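Local coordinates for protein arabinose metabolism transcriptional repressor (Bacillus subtilis, PDB 5D4S) that represses arabinose-metabolism genes, its winged-helix-turn-helix domain of the GntR family binding operator DNA, at residues A26-E31 with R65-D70; E30-W35 with G75-V80; Q45-P48 with E52-Q55. One frame throughout, in Å; residues are numbered along the deposited sequence.

Contact 1. Residues A26-E31 with R65-D70; sequences AQVKEE and RKAIGD. With nucleotides of chain C.
Helix segments 26-31 and 65-70 cross at -51° with their axes 8.4 Å apart at closest approach, Lys29 and Ala67 bringing the backbones nearest, CA to CA. The small Ala67 allows this: its CB points at the facing helix and is met by Lys29 CG at 3.6 Å and by Val28 CG1 at 3.7 Å. Val28 delivers that methyl because CG1 lies anti to the backbone N (chi1 170°); Ile64 and Phe57 also touch this valine. Lys29 CG also rests close on the backbone of Ala67, beside its CA and carbonyl O. From there the lysine chain crosses Asp70 at about a right angle; CD passes close to OD2, and the bend at chi3 (63°) sets CE against the aspartate CB and carries NZ to the carboxylate. NZ donates to Asp70 OD2 over 2.7 Å, on the anti side and close to the carboxylate plane. The other oxygen, OD1, forms a longer salt bridge to Lys66 NZ, 3.5 Å, completing a network in which one aspartate holds two lysines and probably offsets their mutual repulsion. Helix 61-74 is the second helix of the helix-turn-helix, the recognition helix in this family, and helix 24-35 packs against it from within the domain. Arg65 reaches from the same helix to the DNA backbone. Its NH1 donates to OP2 of DG9 of chain C at 2.8 Å, and NH2 adds a weak bond to the same oxygen at 3.2 Å. The phosphorus of that nucleotide lies at the guanidinium edge, in its plane, whereas the C7 methyl of DT10 of chain C sits over one face, offset toward the rim, 3.5 Å from Arg65 NE. Glu50 forms a salt bridge with NH1, giving that nitrogen a second anionic partner.

Contact 2. Residues E30-W35 with G75-V80; sequences EEISSW and GLLYSV. With nucleotides of chain C.
Apolar contact joins the two segments at two points, Ser33 with Leu76 and Ile32 with Leu77. Leu76 CD2 lies against Ser33 CB at 3.7 Å, and Ile32 CG2 faces Leu77 CD1 more loosely at 4.4 Å. Leu71 of helix 61-74 touches Ile32, Leu76 and Leu77 alike, so this helix fills in between helix 24-35 and the start of strand 77-80. Gly75, with positive phi, ends helix 61-74 in a Schellman motif and turns the chain into the wing of the winged helix.

The polar side-chain bonds of the helix turn back onto the helix itself. Ser33 OG, set between the backbone N and the carbonyl carbon (chi1 39°), bonds to Lys29 O, leaving CB to meet Leu76. Ser34 OG donates to Glu31 O at 2.6 Å, in the carbonyl plane and on a lone pair. Trp35 NE1 reaches Glu31 OE2 at 3.2 Å from above the carboxylate plane.

The strand meets the DNA by van der Waals contact: Val80 O approaches C4' of DT8 of chain C at 3.4 Å. With carbon alone meeting carbon between the segments, shape rather than bond direction sets how helix and wing fit.

Contact 3. Residues Q45-P48 with E52-Q55; sequences QKIP and ELMQ
Leu53 and Glu52 of helix segment 52-55 both point at Pro48, which carries most of the contact from the loop side; the CA atoms of Pro48 and Glu52 lie 5.8 Å apart. Leu53 can be followed outward. Its CB leaves the helix toward the loop, and CG, anti to the carbonyl carbon (chi1 -68°), comes to lie beside Pro48 O and CB. There the chain forks. CD1 goes to the proline carbonyl, 3.6 Å from Pro48 O, and also meets Ile47 CD1 at 4.1 Å. CD2 turns to the ring itself, 3.8 Å from Pro48 CB and slightly farther from CG. The fork thus meets both the carbonyl and the ring of the proline, and the side chain crosses it and Ile47 at about right angles. Helix 50-57 is the first helix of the helix-turn-helix, and the loop before it is tied by backbone bonds from Gln45 and Ile47 to strand 84-87, so the contact packs helix 50-57 against a loop that is itself hydrogen-bonded to the wing. Ile64 and Ile68 of helix 61-74 and Trp35 of helix 24-35 also touch this leucine. An alanine here, without CG and both methyls, is likely to leave a gap between Pro48, Ile47 and the helices behind them. Glu52 extends its chain alongside the proline, bringing OE1 to 3.3 Å from Pro48 CB, where the same oxygen accepts a hydrogen bond from Thr49 N near the start of the helix. Lys46 NZ stands 4.6 Å from that OE1, too far for a salt bridge, and instead donates to Ile47 O at 3.0 Å, tilted 22° from the carbonyl plane.

Ile68, on the 65-70 segment of contact 1, reaches the other two contacts: its CG2 lies 4.2 Å from Leu77 CD1 of contact 2, and its CD1 3.7 Å from Leu53 CD1 of contact 3. Contacts 1 and 2 share helix 24-35, their centres about 8 Å apart. Contact 3 is nested in the loops closed by both and reaches contact 2 through Trp35, whose CH2 lies 4.0 Å from Leu53 CD2. Ile32, Ile47, Leu53, Ile68 and Leu77 pack together between the helices and the wing. Contacts 1 and 2 meet adjacent nucleotides of chain C through the recognition helix and the wing, and contact 3 comes within about 4 Å of the DNA, nearest atoms.

Contact 1. Residues A26-E31 with R65-D70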
# COMPACT_ATOMS: atom_id res chain seq x y z
N ALA B 26 -4.36 0.60 -9.11
CA ALA B 26 -5.77 0.83 -8.84
C ALA B 26 -6.66 -0.08 -9.69
O ALA B 26 -7.70 -0.57 -9.22
CB ALA B 26 -6.13 2.31 -9.10
N GLN B 27 -6.28 -0.31 -10.94
CA GLN B 27 -7.03 -1.22 -11.80
C GLN B 27 -6.95 -2.65 -11.26
O GLN B 27 -7.94 -3.38 -11.26
CB GLN B 27 -6.51 -1.16 -13.23
CG GLN B 27 -6.64 0.22 -13.85
CD GLN B 27 -6.08 0.28 -15.25
OE1 GLN B 27 -6.37 -0.57 -16.09
NE2 GLN B 27 -5.28 1.31 -15.52
N VAL B 28 -5.77 -3.03 -10.78
CA VAL B 28 -5.61 -4.37 -10.22
C VAL B 28 -6.47 -4.50 -8.97
O VAL B 28 -7.17 -5.50 -8.80
CB VAL B 28 -4.16 -4.68 -9.91
CG1 VAL B 28 -4.06 -5.98 -9.12
CG2 VAL B 28 -3.37 -4.80 -11.21
N LYS B 29 -6.45 -3.47 -8.11
CA LYS B 29 -7.35 -3.42 -6.95
C LYS B 29 -8.82 -3.59 -7.34
O LYS B 29 -9.55 -4.33 -6.68
CB LYS B 29 -7.19 -2.08 -6.20
CG LYS B 29 -5.99 -2.02 -5.31
CD LYS B 29 -5.71 -0.61 -4.76
CE LYS B 29 -6.84 -0.12 -3.87
NZ LYS B 29 -6.53 1.25 -3.32
N GLU B 30 -9.25 -2.89 -8.38
CA GLU B 30 -10.63 -2.97 -8.83
C GLU B 30 -10.98 -4.38 -9.30
O GLU B 30 -12.06 -4.89 -8.98
CB GLU B 30 -10.90 -1.96 -9.96
CG GLU B 30 -11.55 -0.68 -9.47
CD GLU B 30 -11.96 0.24 -10.61
OE1 GLU B 30 -11.97 -0.20 -11.78
OE2 GLU B 30 -12.28 1.42 -10.32
N GLU B 31 -10.09 -5.01 -10.05
CA GLU B 31 -10.37 -6.35 -10.56
C GLU B 31 -10.43 -7.35 -9.39
O GLU B 31 -11.40 -8.09 -9.23
CB GLU B 31 -9.32 -6.76 -11.59
CG GLU B 31 -9.53 -8.16 -12.19
CD GLU B 31 -10.58 -8.18 -13.27
OE1 GLU B 31 -11.08 -7.10 -13.64
OE2 GLU B 31 -10.91 -9.29 -13.76
N ARG B 65 1.80 -5.90 -5.13
CA ARG B 65 1.90 -5.76 -3.68
C ARG B 65 1.26 -4.46 -3.20
O ARG B 65 0.68 -4.41 -2.13
CB ARG B 65 3.36 -5.84 -3.22
CG ARG B 65 3.86 -7.33 -3.18
CD ARG B 65 5.22 -7.43 -2.52
NE ARG B 65 5.12 -6.96 -1.14
CZ ARG B 65 4.65 -7.69 -0.14
NH1 ARG B 65 4.27 -8.95 -0.36
NH2 ARG B 65 4.56 -7.17 1.07
N LYS B 66 1.37 -3.41 -3.99
CA LYS B 66 0.67 -2.18 -3.67
C LYS B 66 -0.85 -2.43 -3.69
O LYS B 66 -1.55 -2.06 -2.73
CB LYS B 66 1.08 -1.08 -4.65
CG LYS B 66 0.19 0.18 -4.68
CD LYS B 66 0.24 0.93 -3.37
CE LYS B 66 -0.17 2.40 -3.60
NZ LYS B 66 -0.59 3.04 -2.35
N ALA B 67 -1.36 -3.07 -4.74
CA ALA B 67 -2.80 -3.36 -4.79
C ALA B 67 -3.30 -4.19 -3.61
O ALA B 67 -4.31 -3.87 -2.94
CB ALA B 67 -3.15 -4.07 -6.10
N ILE B 68 -2.59 -5.28 -3.37
CA ILE B 68 -2.99 -6.18 -2.31
C ILE B 68 -2.85 -5.51 -0.96
O ILE B 68 -3.72 -5.65 -0.10
CB ILE B 68 -2.16 -7.48 -2.37
CG1 ILE B 68 -2.66 -8.33 -3.55
CG2 ILE B 68 -2.27 -8.24 -1.05
CD1 ILE B 68 -1.81 -9.56 -3.82
N GLY B 69 -1.79 -4.73 -0.79
CA GLY B 69 -1.56 -4.03 0.46
C GLY B 69 -2.70 -3.06 0.77
O GLY B 69 -3.16 -2.99 1.91
N ASP B 70 -3.16 -2.34 -0.25
CA ASP B 70 -4.30 -1.46 -0.02
C ASP B 70 -5.52 -2.28 0.38
O ASP B 70 -6.27 -1.89 1.28
CB ASP B 70 -4.64 -0.64 -1.27
CG ASP B 70 -3.65 0.47 -1.54
OD1 ASP B 70 -2.62 0.57 -0.84
OD2 ASP B 70 -3.93 1.26 -2.48
P DG C 9 2.93 -10.53 3.03
OP1 DG C 9 2.08 -10.34 4.22
OP2 DG C 9 2.70 -9.72 1.82
O5' DG C 9 4.44 -10.43 3.48
C5' DG C 9 4.82 -10.97 4.74
C4' DG C 9 6.11 -10.37 5.19
O4' DG C 9 7.20 -10.90 4.37
C3' DG C 9 6.15 -8.85 5.07
O3' DG C 9 6.69 -8.30 6.27
C2' DG C 9 7.02 -8.60 3.84
C1' DG C 9 7.92 -9.84 3.78
N9 DG C 9 8.28 -10.23 2.41
C8 DG C 9 7.42 -10.51 1.37
N7 DG C 9 8.04 -10.85 0.26
C5 DG C 9 9.39 -10.78 0.59
C6 DG C 9 10.55 -11.03 -0.19
O6 DG C 9 10.63 -11.37 -1.38
N1 DG C 9 11.72 -10.85 0.54
C2 DG C 9 11.75 -10.47 1.87
N2 DG C 9 12.96 -10.34 2.42
N3 DG C 9 10.68 -10.25 2.61
C4 DG C 9 9.54 -10.41 1.91
P DT C 10 6.92 -6.72 6.43
OP1 DT C 10 6.82 -6.46 7.87
OP2 DT C 10 6.07 -5.99 5.46
O5' DT C 10 8.44 -6.55 5.98
C5' DT C 10 9.47 -7.21 6.75
C4' DT C 10 10.83 -6.88 6.19
O4' DT C 10 10.94 -7.43 4.85
C3' DT C 10 11.12 -5.38 6.06
O3' DT C 10 12.34 -5.12 6.69
C2' DT C 10 11.19 -5.14 4.53
C1' DT C 10 11.63 -6.52 4.04
N1 DT C 10 11.30 -6.83 2.61
C2 DT C 10 12.31 -7.15 1.74
O2 DT C 10 13.47 -7.19 2.06
N3 DT C 10 11.90 -7.45 0.47
C4 DT C 10 10.63 -7.46 -0.01
O4 DT C 10 10.38 -7.74 -1.19
C5 DT C 10 9.61 -7.10 0.94
C7 DT C 10 8.18 -7.06 0.51
C6 DT C 10 9.99 -6.82 2.19

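Contact 2. Residues E30-W35 with G75-V80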
# COMPACT_ATOMS: atom_id res chain seq x y z
N GLU B 30 -9.25 -2.89 -8.38
CA GLU B 30 -10.63 -2.97 -8.83
C GLU B 30 -10.98 -4.38 -9.30
O GLU B 30 -12.06 -4.89 -8.98
CB GLU B 30 -10.90 -1.96 -9.96
CG GLU B 30 -11.55 -0.68 -9.47
CD GLU B 30 -11.96 0.24 -10.61
OE1 GLU B 30 -11.97 -0.20 -11.78
OE2 GLU B 30 -12.28 1.42 -10.32
N GLU B 31 -10.09 -5.01 -10.05
CA GLU B 31 -10.37 -6.35 -10.56
C GLU B 31 -10.43 -7.35 -9.39
O GLU B 31 -11.40 -8.09 -9.23
CB GLU B 31 -9.32 -6.76 -11.59
CG GLU B 31 -9.53 -8.16 -12.19
CD GLU B 31 -10.58 -8.18 -13.27
OE1 GLU B 31 -11.08 -7.10 -13.64
OE2 GLU B 31 -10.91 -9.29 -13.76
N ILE B 32 -9.40 -7.34 -8.55
CA ILE B 32 -9.37 -8.27 -7.43
C ILE B 32 -10.60 -8.06 -6.55
O ILE B 32 -11.24 -9.03 -6.14
CB ILE B 32 -8.09 -8.12 -6.61
CG1 ILE B 32 -6.88 -8.57 -7.45
CG2 ILE B 32 -8.15 -8.99 -5.36
CD1 ILE B 32 -5.52 -8.47 -6.72
N SER B 33 -10.97 -6.81 -6.30
CA SER B 33 -12.13 -6.59 -5.45
C SER B 33 -13.40 -6.98 -6.19
O SER B 33 -14.41 -7.30 -5.55
CB SER B 33 -12.19 -5.15 -4.96
OG SER B 33 -11.81 -4.26 -5.99
N SER B 34 -13.36 -6.99 -7.52
CA SER B 34 -14.52 -7.42 -8.30
C SER B 34 -14.67 -8.94 -8.24
O SER B 34 -15.76 -9.45 -8.40
CB SER B 34 -14.42 -6.98 -9.77
OG SER B 34 -13.60 -7.88 -10.51
N TRP B 35 -13.57 -9.65 -8.01
CA TRP B 35 -13.63 -11.10 -7.80
C TRP B 35 -14.33 -11.42 -6.49
O TRP B 35 -15.22 -12.27 -6.43
CB TRP B 35 -12.23 -11.71 -7.78
CG TRP B 35 -11.47 -11.55 -9.05
CD1 TRP B 35 -11.98 -11.25 -10.29
CD2 TRP B 35 -10.07 -11.69 -9.21
NE1 TRP B 35 -10.96 -11.19 -11.21
CE2 TRP B 35 -9.77 -11.46 -10.57
CE3 TRP B 35 -9.02 -12.00 -8.33
CZ2 TRP B 35 -8.48 -11.52 -11.07
CZ3 TRP B 35 -7.73 -12.06 -8.82
CH2 TRP B 35 -7.47 -11.81 -10.18
N GLY B 75 -9.33 -4.30 4.75
CA GLY B 75 -9.95 -5.42 5.44
C GLY B 75 -10.66 -6.36 4.49
O GLY B 75 -11.47 -7.18 4.92
N LEU B 76 -10.35 -6.26 3.20
CA LEU B 76 -10.93 -7.12 2.18
C LEU B 76 -10.15 -8.43 2.04
O LEU B 76 -10.71 -9.46 1.68
CB LEU B 76 -10.97 -6.39 0.84
CG LEU B 76 -12.22 -6.55 -0.03
CD1 LEU B 76 -13.47 -6.07 0.69
CD2 LEU B 76 -12.04 -5.80 -1.34
N LEU B 77 -8.84 -8.37 2.30
CA LEU B 77 -7.95 -9.53 2.19
C LEU B 77 -7.06 -9.63 3.41
O LEU B 77 -6.86 -8.65 4.12
CB LEU B 77 -7.06 -9.43 0.96
CG LEU B 77 -7.59 -9.22 -0.45
CD1 LEU B 77 -6.41 -8.94 -1.35
CD2 LEU B 77 -8.32 -10.46 -0.91
N TYR B 78 -6.49 -10.81 3.64
CA TYR B 78 -5.44 -10.95 4.65
C TYR B 78 -4.34 -11.87 4.14
O TYR B 78 -4.59 -12.74 3.32
CB TYR B 78 -6.00 -11.45 5.99
CG TYR B 78 -6.54 -12.87 5.99
CD1 TYR B 78 -7.88 -13.11 5.70
CD2 TYR B 78 -5.74 -13.95 6.32
CE1 TYR B 78 -8.39 -14.40 5.71
CE2 TYR B 78 -6.25 -15.24 6.34
CZ TYR B 78 -7.57 -15.46 6.03
OH TYR B 78 -8.10 -16.73 6.04
N SER B 79 -3.12 -11.65 4.63
CA SER B 79 -1.96 -12.38 4.13
C SER B 79 -1.29 -13.18 5.23
O SER B 79 -1.27 -12.77 6.39
CB SER B 79 -0.95 -11.41 3.51
OG SER B 79 -1.44 -10.84 2.31
N VAL B 80 -0.76 -14.34 4.85
CA VAL B 80 0.08 -15.17 5.72
C VAL B 80 1.37 -15.40 4.96
O VAL B 80 1.34 -15.96 3.85
CB VAL B 80 -0.56 -16.53 6.05
CG1 VAL B 80 0.34 -17.33 6.98
CG2 VAL B 80 -1.94 -16.36 6.66
P DT C 8 1.82 -15.33 -2.26
OP1 DT C 8 0.35 -15.27 -2.23
OP2 DT C 8 2.57 -15.07 -3.53
O5' DT C 8 2.41 -14.51 -1.03
C5' DT C 8 1.85 -14.72 0.26
C4' DT C 8 2.69 -14.10 1.36
O4' DT C 8 4.06 -14.58 1.25
C3' DT C 8 2.78 -12.56 1.34
O3' DT C 8 2.74 -12.09 2.68
C2' DT C 8 4.13 -12.31 0.70
C1' DT C 8 4.93 -13.49 1.25
N1 DT C 8 6.14 -13.82 0.45
C2 DT C 8 7.34 -13.94 1.09
O2 DT C 8 7.47 -13.84 2.29
N3 DT C 8 8.39 -14.23 0.29
C4 DT C 8 8.38 -14.38 -1.08
O4 DT C 8 9.40 -14.64 -1.71
C5 DT C 8 7.09 -14.22 -1.70
C7 DT C 8 6.95 -14.35 -3.19
C6 DT C 8 6.04 -13.95 -0.91

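Contact 3. Residues Q45-P48 with E52-Q55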
# COMPACT_ATOMS: atom_id res chain seq x y z
N GLN B 45 -10.75 -18.22 1.30
CA GLN B 45 -10.23 -18.84 0.09
C GLN B 45 -9.03 -18.05 -0.40
O GLN B 45 -8.98 -16.81 -0.27
CB GLN B 45 -11.29 -18.92 -1.01
CG GLN B 45 -12.43 -19.88 -0.73
CD GLN B 45 -13.36 -20.01 -1.93
OE1 GLN B 45 -13.27 -19.24 -2.88
NE2 GLN B 45 -14.25 -20.99 -1.88
N LYS B 46 -8.07 -18.75 -0.97
CA LYS B 46 -6.82 -18.14 -1.39
C LYS B 46 -6.96 -17.51 -2.76
O LYS B 46 -7.56 -18.11 -3.66
CB LYS B 46 -5.71 -19.21 -1.40
CG LYS B 46 -4.33 -18.72 -1.74
CD LYS B 46 -3.40 -19.91 -1.96
CE LYS B 46 -2.11 -19.49 -2.66
NZ LYS B 46 -2.32 -19.13 -4.09
N ILE B 47 -6.43 -16.30 -2.92
CA ILE B 47 -6.35 -15.68 -4.23
C ILE B 47 -5.07 -16.17 -4.88
O ILE B 47 -4.24 -16.79 -4.20
CB ILE B 47 -6.36 -14.13 -4.16
CG1 ILE B 47 -5.08 -13.59 -3.52
CG2 ILE B 47 -7.60 -13.64 -3.42
CD1 ILE B 47 -4.94 -12.09 -3.67
N PRO B 48 -4.88 -15.92 -6.19
CA PRO B 48 -3.63 -16.35 -6.82
C PRO B 48 -2.39 -15.77 -6.16
O PRO B 48 -2.47 -14.72 -5.52
CB PRO B 48 -3.75 -15.81 -8.25
CG PRO B 48 -5.21 -15.72 -8.49
CD PRO B 48 -5.80 -15.31 -7.18
N GLU B 52 1.62 -15.31 -9.97
CA GLU B 52 0.50 -15.57 -10.87
C GLU B 52 -0.17 -14.25 -11.23
O GLU B 52 -0.52 -14.01 -12.38
CB GLU B 52 -0.50 -16.52 -10.22
CG GLU B 52 0.04 -17.95 -10.15
CD GLU B 52 -0.84 -18.88 -9.37
OE1 GLU B 52 -1.67 -18.40 -8.58
OE2 GLU B 52 -0.71 -20.11 -9.56
N LEU B 53 -0.35 -13.39 -10.23
CA LEU B 53 -0.98 -12.08 -10.47
C LEU B 53 -0.11 -11.20 -11.37
O LEU B 53 -0.63 -10.50 -12.25
CB LEU B 53 -1.27 -11.37 -9.15
CG LEU B 53 -2.36 -12.07 -8.32
CD1 LEU B 53 -2.51 -11.42 -6.96
CD2 LEU B 53 -3.69 -12.08 -9.06
N MET B 54 1.20 -11.23 -11.15
CA MET B 54 2.16 -10.50 -11.99
C MET B 54 2.00 -10.89 -13.44
O MET B 54 1.90 -10.04 -14.33
CB MET B 54 3.60 -10.79 -11.57
CG MET B 54 4.00 -10.25 -10.23
SD MET B 54 5.59 -10.93 -9.76
CE MET B 54 6.59 -10.38 -11.13
N GLN B 55 1.99 -12.20 -13.68
CA GLN B 55 1.90 -12.69 -15.05
C GLN B 55 0.52 -12.46 -15.66
O GLN B 55 0.39 -12.23 -16.86
CB GLN B 55 2.27 -14.18 -15.09
CG GLN B 55 3.74 -14.43 -14.80
CD GLN B 55 4.01 -15.81 -14.23
OE1 GLN B 55 3.12 -16.66 -14.17
NE2 GLN B 55 5.26 -16.05 -13.82